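Local coordinates for histidine phosphotransfer protein (Medicago truncatula, PDB 4G78) that probably relays phosphoryl groups between cytokinin sensor histidine kinases and response regulators in plant hormone signalling, at residues A17-G22 with Q27-Q32; T48-D53 with G84-V89; D53-L58 with Q122-L127; Q74-A79 with N103-Q108; H80-S85 with N96-F101. All blocks are in the same frame, centred on the assembly; numbering follows the deposited sequence.

Contact 1 (A17-G22 with Q27-Q32)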
# COMPACT_ATOMS: atom_id res chain seq x y z
N ALA A 17 4.68 10.69 -9.92
CA ALA A 17 4.93 9.44 -10.66
C ALA A 17 4.16 8.29 -10.04
O ALA A 17 3.64 7.42 -10.75
CB ALA A 17 6.42 9.15 -10.69
N MET A 18 4.10 8.24 -8.71
CA MET A 18 3.33 7.19 -8.04
C MET A 18 1.87 7.24 -8.43
O MET A 18 1.23 6.19 -8.62
CB MET A 18 3.51 7.25 -6.54
CG MET A 18 4.86 6.87 -6.04
SD MET A 18 5.02 6.80 -4.25
CE MET A 18 4.01 5.34 -3.92
N PHE A 19 1.28 8.44 -8.51
CA PHE A 19 -0.08 8.54 -8.98
C PHE A 19 -0.19 8.14 -10.47
O PHE A 19 -1.08 7.38 -10.84
CB PHE A 19 -0.62 9.97 -8.80
CG PHE A 19 -1.10 10.23 -7.40
CD1 PHE A 19 -2.41 9.94 -7.05
CD2 PHE A 19 -0.26 10.75 -6.42
CE1 PHE A 19 -2.88 10.17 -5.76
CE2 PHE A 19 -0.72 10.95 -5.11
CZ PHE A 19 -2.03 10.64 -4.81
N GLN A 20 0.72 8.62 -11.32
CA GLN A 20 0.58 8.38 -12.75
C GLN A 20 0.65 6.89 -13.06
O GLN A 20 -0.04 6.39 -13.95
CB GLN A 20 1.64 9.19 -13.51
CG GLN A 20 1.39 9.23 -15.00
CD GLN A 20 1.83 7.99 -15.75
OE1 GLN A 20 2.73 7.27 -15.31
NE2 GLN A 20 1.28 7.80 -16.92
N GLN A 21 1.53 6.17 -12.34
CA GLN A 21 1.71 4.73 -12.51
C GLN A 21 0.69 3.90 -11.74
O GLN A 21 0.71 2.68 -11.80
CB GLN A 21 3.14 4.35 -12.23
CG GLN A 21 4.09 4.79 -13.34
CD GLN A 21 3.87 3.96 -14.60
OE1 GLN A 21 4.19 2.75 -14.56
NE2 GLN A 21 3.35 4.53 -15.65
N GLY A 22 -0.19 4.56 -10.99
CA GLY A 22 -1.32 3.86 -10.37
C GLY A 22 -1.06 3.29 -8.99
O GLY A 22 -1.91 2.55 -8.49
N GLN A 27 -7.69 8.49 -2.35
CA GLN A 27 -7.73 8.33 -0.88
C GLN A 27 -6.44 8.68 -0.24
O GLN A 27 -6.42 9.23 0.89
CB GLN A 27 -8.21 6.94 -0.50
CG GLN A 27 -8.12 6.68 1.02
CD GLN A 27 -8.93 7.60 1.90
OE1 GLN A 27 -9.78 8.37 1.42
NE2 GLN A 27 -8.66 7.51 3.15
N PHE A 28 -5.31 8.43 -0.90
CA PHE A 28 -4.03 8.85 -0.37
C PHE A 28 -3.98 10.39 -0.30
O PHE A 28 -3.53 10.99 0.65
CB PHE A 28 -2.87 8.29 -1.18
CG PHE A 28 -1.54 8.60 -0.58
CD1 PHE A 28 -1.06 7.79 0.48
CD2 PHE A 28 -0.78 9.66 -1.04
CE1 PHE A 28 0.16 8.13 1.01
CE2 PHE A 28 0.46 9.93 -0.46
CZ PHE A 28 0.92 9.12 0.55
N SER A 29 -4.45 11.04 -1.40
CA SER A 29 -4.52 12.49 -1.39
C SER A 29 -5.36 13.00 -0.22
O SER A 29 -5.02 14.05 0.37
CB SER A 29 -5.15 12.97 -2.72
OG SER A 29 -4.46 12.50 -3.83
N GLN A 30 -6.44 12.33 0.08
CA GLN A 30 -7.29 12.73 1.24
C GLN A 30 -6.49 12.66 2.50
O GLN A 30 -6.64 13.52 3.39
CB GLN A 30 -8.51 11.86 1.33
CG GLN A 30 -9.47 12.01 0.19
CD GLN A 30 -10.02 13.35 0.00
OE1 GLN A 30 -10.28 14.06 1.01
NE2 GLN A 30 -10.17 13.83 -1.19
N LEU A 31 -5.69 11.63 2.70
CA LEU A 31 -4.82 11.54 3.91
C LEU A 31 -3.88 12.68 3.96
O LEU A 31 -3.50 13.13 5.06
CB LEU A 31 -4.13 10.23 3.94
CG LEU A 31 -4.94 8.97 4.08
CD1 LEU A 31 -4.01 7.74 4.01
CD2 LEU A 31 -5.83 8.99 5.36
N GLN A 32 -3.33 13.09 2.81
CA GLN A 32 -2.30 14.10 2.75
C GLN A 32 -2.82 15.52 2.82
O GLN A 32 -2.01 16.44 3.04
CB GLN A 32 -1.53 14.05 1.41
CG GLN A 32 -0.76 12.84 1.29
CD GLN A 32 0.10 13.11 0.06
OE1 GLN A 32 1.32 13.19 0.26
NE2 GLN A 32 -0.57 13.32 -1.02

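Contact 2 (T48-D53 with G84-V89)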
# COMPACT_ATOMS: atom_id res chain seq x y z
N THR A 48 2.08 3.40 8.61
CA THR A 48 2.77 2.42 9.44
C THR A 48 1.74 1.39 9.96
O THR A 48 2.03 0.19 9.99
CB THR A 48 3.50 3.15 10.56
OG1 THR A 48 4.47 3.96 10.05
CG2 THR A 48 4.04 2.12 11.58
N MET A 49 0.58 1.84 10.35
CA MET A 49 -0.49 0.92 10.79
C MET A 49 -0.86 -0.04 9.67
O MET A 49 -1.04 -1.23 9.88
CB MET A 49 -1.68 1.73 11.29
CG MET A 49 -1.42 2.46 12.57
SD MET A 49 -2.80 3.59 12.94
CE MET A 49 -2.18 4.30 14.46
N PHE A 50 -1.04 0.51 8.47
CA PHE A 50 -1.38 -0.27 7.29
C PHE A 50 -0.28 -1.28 6.96
O PHE A 50 -0.59 -2.44 6.65
CB PHE A 50 -1.63 0.69 6.12
CG PHE A 50 -1.72 -0.02 4.79
CD1 PHE A 50 -2.83 -0.69 4.41
CD2 PHE A 50 -0.66 0.04 3.91
CE1 PHE A 50 -2.93 -1.34 3.22
CE2 PHE A 50 -0.71 -0.59 2.68
CZ PHE A 50 -1.91 -1.29 2.35
N PHE A 51 0.97 -0.89 7.01
CA PHE A 51 2.07 -1.80 6.69
C PHE A 51 2.08 -2.97 7.69
O PHE A 51 2.24 -4.13 7.30
CB PHE A 51 3.44 -1.10 6.73
CG PHE A 51 3.68 -0.03 5.70
CD1 PHE A 51 3.09 -0.01 4.47
CD2 PHE A 51 4.56 1.01 6.04
CE1 PHE A 51 3.34 1.01 3.57
CE2 PHE A 51 4.83 2.02 5.11
CZ PHE A 51 4.25 2.01 3.93
N ASP A 52 1.92 -2.67 8.97
CA ASP A 52 1.98 -3.72 9.96
C ASP A 52 0.84 -4.73 9.75
O ASP A 52 1.05 -5.96 9.75
CB ASP A 52 1.96 -3.08 11.34
CG ASP A 52 3.25 -2.40 11.76
OD1 ASP A 52 4.30 -2.50 11.04
OD2 ASP A 52 3.16 -1.65 12.75
N ASP A 53 -0.37 -4.24 9.51
CA ASP A 53 -1.51 -5.14 9.26
C ASP A 53 -1.32 -5.93 7.99
O ASP A 53 -1.62 -7.13 7.92
CB ASP A 53 -2.82 -4.37 9.22
CG ASP A 53 -3.27 -3.89 10.67
OD1 ASP A 53 -2.66 -4.26 11.67
OD2 ASP A 53 -4.21 -3.13 10.66
N GLY A 84 -10.07 -3.92 1.56
CA GLY A 84 -10.61 -2.79 2.27
C GLY A 84 -9.50 -1.98 2.98
O GLY A 84 -9.56 -0.75 3.03
N SER A 85 -8.50 -2.66 3.50
CA SER A 85 -7.40 -1.98 4.14
C SER A 85 -6.65 -1.11 3.11
O SER A 85 -6.30 0.05 3.35
CB SER A 85 -6.47 -3.02 4.73
OG SER A 85 -5.33 -2.52 5.31
N SER A 86 -6.43 -1.68 1.92
CA SER A 86 -5.75 -0.97 0.84
C SER A 86 -6.54 0.22 0.39
O SER A 86 -6.01 1.30 0.13
CB SER A 86 -5.47 -1.96 -0.28
OG SER A 86 -4.68 -3.04 0.12
N ALA A 87 -7.87 0.05 0.26
CA ALA A 87 -8.73 1.16 -0.08
C ALA A 87 -8.68 2.25 0.97
O ALA A 87 -8.79 3.46 0.57
CB ALA A 87 -10.17 0.69 -0.20
N SER A 88 -8.48 1.96 2.20
CA SER A 88 -8.45 2.96 3.30
C SER A 88 -7.29 3.89 3.23
O SER A 88 -7.32 4.96 3.87
CB SER A 88 -8.52 2.30 4.66
OG SER A 88 -7.26 1.79 5.14
N VAL A 89 -6.26 3.51 2.48
CA VAL A 89 -5.06 4.30 2.37
C VAL A 89 -4.74 4.75 0.94
O VAL A 89 -3.76 5.42 0.72
CB VAL A 89 -3.86 3.64 3.03
CG1 VAL A 89 -4.11 3.34 4.50
CG2 VAL A 89 -3.42 2.38 2.29

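Contact 3 (D53-L58 with Q122-L127)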
# COMPACT_ATOMS: atom_id res chain seq x y z
N ASP A 53 -0.37 -4.24 9.51
CA ASP A 53 -1.51 -5.14 9.26
C ASP A 53 -1.32 -5.93 7.99
O ASP A 53 -1.62 -7.13 7.92
CB ASP A 53 -2.82 -4.37 9.22
CG ASP A 53 -3.27 -3.89 10.67
OD1 ASP A 53 -2.66 -4.26 11.67
OD2 ASP A 53 -4.21 -3.13 10.66
N SER A 54 -0.83 -5.27 6.94
CA SER A 54 -0.69 -5.92 5.66
C SER A 54 0.34 -7.02 5.72
O SER A 54 0.15 -8.08 5.12
CB SER A 54 -0.28 -4.91 4.61
OG SER A 54 -1.26 -3.92 4.35
N GLU A 55 1.46 -6.78 6.39
CA GLU A 55 2.53 -7.80 6.40
C GLU A 55 2.06 -9.02 7.15
O GLU A 55 2.34 -10.16 6.73
CB GLU A 55 3.78 -7.18 6.99
CG GLU A 55 4.39 -6.19 5.96
CD GLU A 55 5.42 -5.28 6.51
OE1 GLU A 55 6.05 -5.62 7.50
OE2 GLU A 55 5.60 -4.19 5.91
N LYS A 56 1.34 -8.84 8.23
CA LYS A 56 0.76 -9.98 8.95
C LYS A 56 -0.20 -10.71 8.07
O LYS A 56 -0.20 -12.01 8.02
CB LYS A 56 0.14 -9.51 10.25
CG LYS A 56 1.11 -9.23 11.36
CD LYS A 56 0.70 -9.97 12.66
CE LYS A 56 1.63 -9.59 13.78
NZ LYS A 56 2.90 -10.40 13.75
N LEU A 57 -1.10 -10.02 7.36
CA LEU A 57 -2.06 -10.62 6.53
C LEU A 57 -1.44 -11.42 5.39
O LEU A 57 -1.83 -12.54 5.08
CB LEU A 57 -3.11 -9.57 6.08
CG LEU A 57 -4.24 -10.07 5.26
CD1 LEU A 57 -5.39 -9.08 5.38
CD2 LEU A 57 -3.89 -10.22 3.80
N LEU A 58 -0.46 -10.81 4.71
CA LEU A 58 0.22 -11.50 3.62
C LEU A 58 0.89 -12.75 4.15
O LEU A 58 0.87 -13.80 3.41
CB LEU A 58 1.29 -10.59 2.99
CG LEU A 58 0.71 -9.45 2.17
CD1 LEU A 58 1.72 -8.57 1.48
CD2 LEU A 58 -0.04 -10.02 1.00
N GLN A 122 4.29 -8.64 -4.64
CA GLN A 122 5.09 -7.75 -5.52
C GLN A 122 4.57 -6.29 -5.38
O GLN A 122 5.35 -5.36 -5.21
CB GLN A 122 5.03 -8.16 -6.99
CG GLN A 122 5.79 -7.28 -8.00
CD GLN A 122 6.39 -7.96 -9.22
OE1 GLN A 122 7.40 -7.38 -9.61
NE2 GLN A 122 5.70 -9.00 -9.61
N GLU A 123 3.29 -6.16 -5.54
CA GLU A 123 2.68 -4.84 -5.50
C GLU A 123 2.81 -4.20 -4.14
O GLU A 123 3.05 -2.98 -4.04
CB GLU A 123 1.24 -4.91 -5.96
CG GLU A 123 1.12 -5.16 -7.45
CD GLU A 123 1.61 -4.04 -8.31
OE1 GLU A 123 1.57 -2.88 -7.87
OE2 GLU A 123 2.11 -4.30 -9.43
N TYR A 124 2.69 -4.98 -3.07
CA TYR A 124 2.85 -4.44 -1.73
C TYR A 124 4.27 -3.93 -1.54
O TYR A 124 4.48 -2.83 -1.03
CB TYR A 124 2.49 -5.50 -0.68
CG TYR A 124 2.75 -4.98 0.69
CD1 TYR A 124 1.91 -4.04 1.29
CD2 TYR A 124 3.88 -5.36 1.36
CE1 TYR A 124 2.21 -3.49 2.54
CE2 TYR A 124 4.22 -4.77 2.59
CZ TYR A 124 3.36 -3.86 3.18
OH TYR A 124 3.62 -3.27 4.40
N SER A 125 5.25 -4.72 -1.94
CA SER A 125 6.63 -4.29 -1.79
C SER A 125 6.93 -3.03 -2.61
O SER A 125 7.61 -2.12 -2.09
CB SER A 125 7.56 -5.44 -2.16
OG SER A 125 8.90 -5.00 -2.10
N LEU A 126 6.43 -2.96 -3.81
CA LEU A 126 6.63 -1.76 -4.65
C LEU A 126 6.05 -0.56 -3.97
O LEU A 126 6.65 0.54 -3.93
CB LEU A 126 6.01 -1.95 -6.04
CG LEU A 126 6.73 -2.90 -6.97
CD1 LEU A 126 5.87 -3.26 -8.14
CD2 LEU A 126 8.08 -2.21 -7.43
N LEU A 127 4.82 -0.71 -3.45
CA LEU A 127 4.16 0.41 -2.78
C LEU A 127 4.96 0.86 -1.57
O LEU A 127 5.21 2.05 -1.36
CB LEU A 127 2.77 0.00 -2.39
CG LEU A 127 2.04 1.05 -1.55
CD1 LEU A 127 1.70 2.29 -2.36
CD2 LEU A 127 0.88 0.45 -0.91

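Contact 4 (Q74-A79 with N103-Q108)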
# COMPACT_ATOMS: atom_id res chain seq x y z
N GLN A 74 -11.08 -19.04 3.58
CA GLN A 74 -10.17 -18.18 4.31
C GLN A 74 -9.30 -17.31 3.40
O GLN A 74 -9.03 -16.17 3.71
CB GLN A 74 -9.31 -18.97 5.29
CG GLN A 74 -9.92 -19.17 6.64
CD GLN A 74 -10.26 -17.83 7.30
OE1 GLN A 74 -11.33 -17.33 7.11
NE2 GLN A 74 -9.35 -17.28 8.05
N ILE A 75 -8.79 -17.87 2.33
CA ILE A 75 -8.03 -17.05 1.39
C ILE A 75 -8.83 -15.90 0.87
O ILE A 75 -8.41 -14.75 0.85
CB ILE A 75 -7.52 -17.89 0.20
CG1 ILE A 75 -6.69 -19.12 0.70
CG2 ILE A 75 -6.73 -16.96 -0.67
CD1 ILE A 75 -5.50 -18.67 1.48
N ASP A 76 -10.07 -16.21 0.50
CA ASP A 76 -10.96 -15.17 0.02
C ASP A 76 -11.26 -14.12 1.10
O ASP A 76 -11.22 -12.91 0.81
CB ASP A 76 -12.19 -15.82 -0.62
CG ASP A 76 -12.99 -14.83 -1.45
OD1 ASP A 76 -12.70 -14.34 -2.44
OD2 ASP A 76 -13.89 -14.49 -0.79
N ALA A 77 -11.42 -14.54 2.34
CA ALA A 77 -11.67 -13.58 3.43
C ALA A 77 -10.44 -12.68 3.62
O ALA A 77 -10.59 -11.48 3.86
CB ALA A 77 -12.01 -14.32 4.67
N HIS A 78 -9.26 -13.25 3.59
CA HIS A 78 -8.04 -12.45 3.73
C HIS A 78 -7.93 -11.43 2.60
O HIS A 78 -7.58 -10.29 2.81
CB HIS A 78 -6.77 -13.32 3.77
CG HIS A 78 -6.53 -14.13 4.95
ND1 HIS A 78 -6.60 -13.63 6.24
CD2 HIS A 78 -6.11 -15.45 5.05
CE1 HIS A 78 -6.31 -14.66 7.09
NE2 HIS A 78 -6.04 -15.78 6.37
N ALA A 79 -8.19 -11.87 1.38
CA ALA A 79 -8.09 -10.97 0.22
C ALA A 79 -9.10 -9.82 0.38
O ALA A 79 -8.76 -8.67 0.07
CB ALA A 79 -8.33 -11.70 -1.06
N ASN A 103 -12.49 -14.86 -7.59
CA ASN A 103 -12.82 -15.83 -8.67
C ASN A 103 -12.10 -17.15 -8.44
O ASN A 103 -12.68 -18.23 -8.61
CB ASN A 103 -12.41 -15.12 -9.97
CG ASN A 103 -12.76 -15.82 -11.27
OD1 ASN A 103 -13.02 -17.02 -11.35
ND2 ASN A 103 -12.81 -15.06 -12.35
N PHE A 104 -10.84 -17.23 -8.18
CA PHE A 104 -10.09 -18.46 -7.97
C PHE A 104 -10.45 -19.18 -6.68
O PHE A 104 -10.41 -20.39 -6.68
CB PHE A 104 -8.67 -18.06 -7.99
CG PHE A 104 -8.17 -17.62 -9.36
CD1 PHE A 104 -8.24 -18.45 -10.44
CD2 PHE A 104 -7.66 -16.34 -9.49
CE1 PHE A 104 -7.71 -18.10 -11.69
CE2 PHE A 104 -7.11 -16.00 -10.70
CZ PHE A 104 -7.18 -16.81 -11.81
N CYS A 105 -10.78 -18.41 -5.67
CA CYS A 105 -11.19 -19.03 -4.42
C CYS A 105 -12.50 -19.77 -4.64
O CYS A 105 -12.67 -20.91 -4.19
CB CYS A 105 -11.34 -18.00 -3.30
SG CYS A 105 -9.78 -17.35 -2.76
N GLU A 106 -13.50 -19.14 -5.29
CA GLU A 106 -14.77 -19.87 -5.46
C GLU A 106 -14.61 -21.09 -6.29
O GLU A 106 -15.40 -21.99 -6.05
CB GLU A 106 -15.83 -18.92 -5.96
CG GLU A 106 -16.02 -17.71 -5.07
CD GLU A 106 -17.40 -17.55 -4.52
OE1 GLU A 106 -17.79 -18.39 -3.68
OE2 GLU A 106 -18.07 -16.56 -4.89
N ALA A 107 -13.64 -21.10 -7.19
CA ALA A 107 -13.35 -22.31 -8.00
C ALA A 107 -12.41 -23.33 -7.31
O ALA A 107 -12.13 -24.29 -8.07
CB ALA A 107 -12.67 -22.00 -9.34
N GLN A 108 -11.85 -23.04 -6.16
CA GLN A 108 -10.87 -23.85 -5.53
C GLN A 108 -9.70 -24.11 -6.43
O GLN A 108 -9.16 -25.18 -6.47
CB GLN A 108 -11.56 -25.08 -4.96
CG GLN A 108 -12.76 -24.74 -4.08
CD GLN A 108 -13.35 -25.94 -3.41
OE1 GLN A 108 -12.67 -26.75 -2.90
NE2 GLN A 108 -14.63 -25.99 -3.38

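Contact 5 (H80-S85 with N96-F101)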
# COMPACT_ATOMS: atom_id res chain seq x y z
N HIS A 80 -10.32 -10.10 0.85
CA HIS A 80 -11.30 -9.08 1.05
C HIS A 80 -10.90 -8.12 2.12
O HIS A 80 -11.06 -6.87 2.00
CB HIS A 80 -12.65 -9.76 1.42
CG HIS A 80 -13.77 -8.82 1.63
ND1 HIS A 80 -14.34 -8.36 2.86
CD2 HIS A 80 -14.45 -8.21 0.63
CE1 HIS A 80 -15.27 -7.50 2.53
NE2 HIS A 80 -15.37 -7.36 1.16
N GLN A 81 -10.34 -8.60 3.22
CA GLN A 81 -9.85 -7.73 4.28
C GLN A 81 -8.75 -6.83 3.74
O GLN A 81 -8.72 -5.62 4.01
CB GLN A 81 -9.42 -8.51 5.51
CG GLN A 81 -8.66 -7.70 6.57
CD GLN A 81 -9.59 -6.79 7.33
OE1 GLN A 81 -10.79 -7.06 7.52
NE2 GLN A 81 -8.99 -5.66 7.82
N GLN A 82 -7.78 -7.41 3.02
CA GLN A 82 -6.70 -6.58 2.46
C GLN A 82 -7.22 -5.59 1.46
O GLN A 82 -6.68 -4.47 1.35
CB GLN A 82 -5.62 -7.48 1.87
CG GLN A 82 -4.38 -6.71 1.43
CD GLN A 82 -3.66 -6.03 2.55
OE1 GLN A 82 -3.57 -6.56 3.67
NE2 GLN A 82 -3.10 -4.83 2.32
N LYS A 83 -8.24 -5.92 0.70
CA LYS A 83 -8.81 -4.98 -0.25
C LYS A 83 -9.29 -3.73 0.47
O LYS A 83 -9.01 -2.61 0.06
CB LYS A 83 -9.96 -5.64 -1.00
CG LYS A 83 -10.45 -4.81 -2.18
CD LYS A 83 -11.77 -5.33 -2.68
CE LYS A 83 -11.75 -6.63 -3.35
NZ LYS A 83 -13.03 -6.84 -4.12
N GLY A 84 -10.07 -3.92 1.56
CA GLY A 84 -10.61 -2.79 2.27
C GLY A 84 -9.50 -1.98 2.98
O GLY A 84 -9.56 -0.75 3.03
N SER A 85 -8.50 -2.66 3.50
CA SER A 85 -7.40 -1.98 4.14
C SER A 85 -6.65 -1.11 3.11
O SER A 85 -6.30 0.05 3.35
CB SER A 85 -6.47 -3.02 4.73
OG SER A 85 -5.33 -2.52 5.31
N ASN A 96 -6.45 -3.47 -6.21
CA ASN A 96 -6.99 -4.11 -7.37
C ASN A 96 -6.50 -5.53 -7.47
O ASN A 96 -7.28 -6.43 -7.85
CB ASN A 96 -6.72 -3.22 -8.57
CG ASN A 96 -7.54 -1.89 -8.49
OD1 ASN A 96 -8.65 -1.88 -7.85
ND2 ASN A 96 -7.08 -0.87 -9.09
N VAL A 97 -5.30 -5.85 -7.06
CA VAL A 97 -4.88 -7.27 -7.02
C VAL A 97 -5.74 -8.03 -6.04
O VAL A 97 -6.08 -9.22 -6.29
CB VAL A 97 -3.38 -7.46 -6.64
CG1 VAL A 97 -3.06 -8.90 -6.50
CG2 VAL A 97 -2.41 -6.79 -7.61
N CYS A 98 -6.09 -7.46 -4.92
CA CYS A 98 -6.90 -8.18 -3.96
C CYS A 98 -8.20 -8.63 -4.56
O CYS A 98 -8.74 -9.68 -4.22
CB CYS A 98 -7.17 -7.31 -2.73
SG CYS A 98 -5.74 -7.02 -1.72
N GLY A 99 -8.76 -7.86 -5.50
CA GLY A 99 -10.02 -8.21 -6.09
C GLY A 99 -9.92 -9.39 -7.03
O GLY A 99 -10.94 -10.02 -7.36
N THR A 100 -8.76 -9.79 -7.44
CA THR A 100 -8.60 -10.93 -8.33
C THR A 100 -8.71 -12.28 -7.67
O THR A 100 -8.83 -13.28 -8.40
CB THR A 100 -7.34 -10.81 -9.12
OG1 THR A 100 -6.18 -11.02 -8.24
CG2 THR A 100 -7.15 -9.55 -9.89
N PHE A 101 -8.67 -12.40 -6.34
CA PHE A 101 -8.64 -13.68 -5.70
C PHE A 101 -9.99 -14.34 -5.73
O PHE A 101 -10.04 -15.60 -5.82
CB PHE A 101 -8.28 -13.53 -4.20
CG PHE A 101 -6.80 -13.36 -3.95
CD1 PHE A 101 -6.03 -14.46 -3.65
CD2 PHE A 101 -6.23 -12.09 -4.05
CE1 PHE A 101 -4.64 -14.24 -3.38
CE2 PHE A 101 -4.91 -11.90 -3.73
CZ PHE A 101 -4.15 -12.95 -3.38

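Contact 1 (A17-G22 with Q27-Q32)
Phe19 reaches across to Phe28 and Ser29 in a small, partly buried aromatic contact between two consecutive N-terminal helices, 6-20 and 26-32. No hydrogen bond links the two segments, and their buried surface amounts to 119 Å². The far end of the Phe19 ring does the touching. Its CZ lies 3.2 Å from Ser29 OG and 4.1 Å from Phe28 CD2, so one ring end is lodged against both neighbours. The two phenylalanine side chains cross at about a right angle, with Phe19 CZ arriving at the edge of the Phe28 ring, near its plane. Phe28 has CG anti to the backbone N (chi1 -174°), which directs its ring to the inner side, where it also packs on Val43 and Met47 of helix 41-66 and on Leu131 of helix 110-145. Behind Phe19 the helix ends in a Schellman motif: Gly22 takes a positive phi of 89°, and Gly22 N bonds back to Phe19 O at 3.0 Å. The chain then turns into helix 26-32, just before which Asp25 OD1 accepts from Gln27 N. A short helical hairpin, laid against a longer helical bundle, is consistent with the N-terminal extension of plant histidine phosphotransfer proteins.

Contact 2 (T48-D53 with G84-V89)
Ser85 is the first residue of 84-89 to meet Phe50, the aromatic side chain that helix 41-66 sends across to helix 72-89. Ser85 OG comes up to the ring edge, near the ring plane, 3.2 Å from Phe50 CD1. Next, Ser86 brings its backbone close, with CA 3.7 Å from Phe50 CE1. Its hydroxyl lies in the ring plane at the edge but is bonded to Gln82 O within its own helix. Ser88 turns back along the helix, its OG giving a 2.7 Å hydrogen bond to Ser85 O. Val89 then covers one face of the ring: CG2 sits 3.7 Å from the Phe50 centroid and only 5° off the normal, a CH-pi contact, while CG1 lies 4.0 Å from Phe50 CB. Phe50 offers itself this way because its CG is anti to the backbone N (chi1 169°), carrying the ring towards the partner helix. With Val89 cut back to an alanine, both methyl branches go, and that face of the Phe50 ring would probably lose its cover, leaving the ring freer to tilt. The axes of segments 48-53 and 84-89 approach to 10.5 Å, their N-to-C directions 163° apart, the geometry of adjacent antiparallel helices in the four-helix bundle of the HPt domain.

Contact 3 (D53-L58 with Q122-L127)
Ser54 and Tyr124 mark the nearest backbone approach, with CA atoms 8.3 Å apart, on helix segments that run antiparallel at 159° with their axes 11.7 Å from one another. That gap is bridged largely by Tyr124, whose CG stands anti to the backbone N (chi1 176°), which points the ring at segment 53-58. Its phenol OH donates a 2.7 Å hydrogen bond to Glu55 OE2. The carboxylate oxygen lies in the ring plane at the edge, whereas the hydroxyl meets it on the anti side. OE2 also takes a salt bridge from Lys128, which would be expected to keep Glu55 ionised and the acceptor strong. The Glu55 chain crosses the phenol at about a right angle, carboxylate and ring planes 73° apart, with Glu55 CG 3.4 Å from Tyr124 OH. Ser54 CB lies 3.5 Å from Tyr124 CE1 and Leu58 CD1 3.8 Å from Tyr124 CG, both approaching obliquely. Ser54 OG is hydrogen-bonded to Phe50 O one turn earlier and to Gln82 NE2 of helix 72-89. Around this pairing of helices 41-66 and 110-145, Phe50 and Phe51 pack on Tyr124, Leu58 continues onto Leu117 and Leu120, and helix 92-99 borders Glu123 and Leu127.

Contact 4 (Q74-A79 with N103-Q108)
Cys105 and Asp76 meet through side chains turned in different senses: Cys105 SG is anti to its carbonyl carbon (chi1 -71°), while Asp76 CG is anti to the backbone N (chi1 -166°). The first torsion swings the sulfur over the backbone of helix 72-89, 3.5 Å from Asp76 N, and the second turns the carboxylate alongside Cys105 CB, with Asp76 OD1 4.0 Å from it. The two CB atoms are left facing each other, Asp76 CB to Cys105 CB, at 3.6 Å. So close an approach goes with a CA separation of 5.9 Å between these residues, consistent with the small cysteine side chain at this point. Ile75 also meets the sulfur, its CG2 branch 3.7 Å from Cys105 SG, and the same side chain packs on Met61, Ala64 and Leu65 of helix 41-66. In the HPt four-helix bundle this joins helix 72-89, which further along carries the predicted phosphorylation site, to the short helix 101-106, whose Cys105 also packs on Cys113 of helix 110-145. Helix 101-106 closes in a Schellman motif at Gln108, whose phi is 56° and whose N bonds to Cys105 O. Asp76 OD2 is paired with Arg102 in a salt bridge.

Contact 5 (H80-S85 with N96-F101)
Cys98 fits against Gln82 and Lys83 where helix 92-99 lies beside helix 72-89 in the HPt bundle. The latter carries the His-Gln-x-Lys-Gly-Ser-Ser signature of plant phosphotransfer proteins, with His80 the predicted phosphorylation site; its CB points away from 96-101. Sulfur contacts come first. Cys98 SG lies 3.4 Å from Gln82 CG and 3.6 Å from Lys83 N, resting on the start of the glutamine chain and on the helix backbone. Gln82 has CG anti to the backbone N and bends at chi2 (63°), which leads its amide away from the sulfur and on to Ser54 of helix 41-66, where NE2 is hydrogen-bonded. The aliphatic contacts belong to Lys83. Its CB is 3.7 Å from Cys98 CB, and a bend at chi3 (-69°) lays CE against the backbone of Gly99, 3.6 Å from Gly99 CA. Replacing Lys83 by an alanine would remove that aliphatic arm and its charge, and would probably leave the Gly99 backbone without this cover. No hydrogen bond spans the two segments; within 96-101, Val97 O accepts from both the side chain and the backbone of Thr100: OG1, at 2.7 Å, lies in the carbonyl plane on a lone pair, and Thr100 N is 3.0 Å from the same oxygen.

Overall arrangement
From the N terminus, contact 1 closes a short loop between helices 6-20 and 26-32 before any other contact opens. It still touches the bundle, through Gln27 and Phe28 on contact 2 and Met18 on Leu127 of contact 3. Helix 41-66 then opens contacts 2 and 3, which share Asp53 and cross along the chain, tying that helix to helices 72-89 and 110-145 respectively. Contact 2 also crosses contact 4. Contact 5 begins where contact 2 ends, sharing Gly84 and Ser85, and is nested inside contact 4, itself nested inside the long loop closed by contact 3. Contacts 4 and 5 fasten helices 101-106 and 92-99 along helix 72-89.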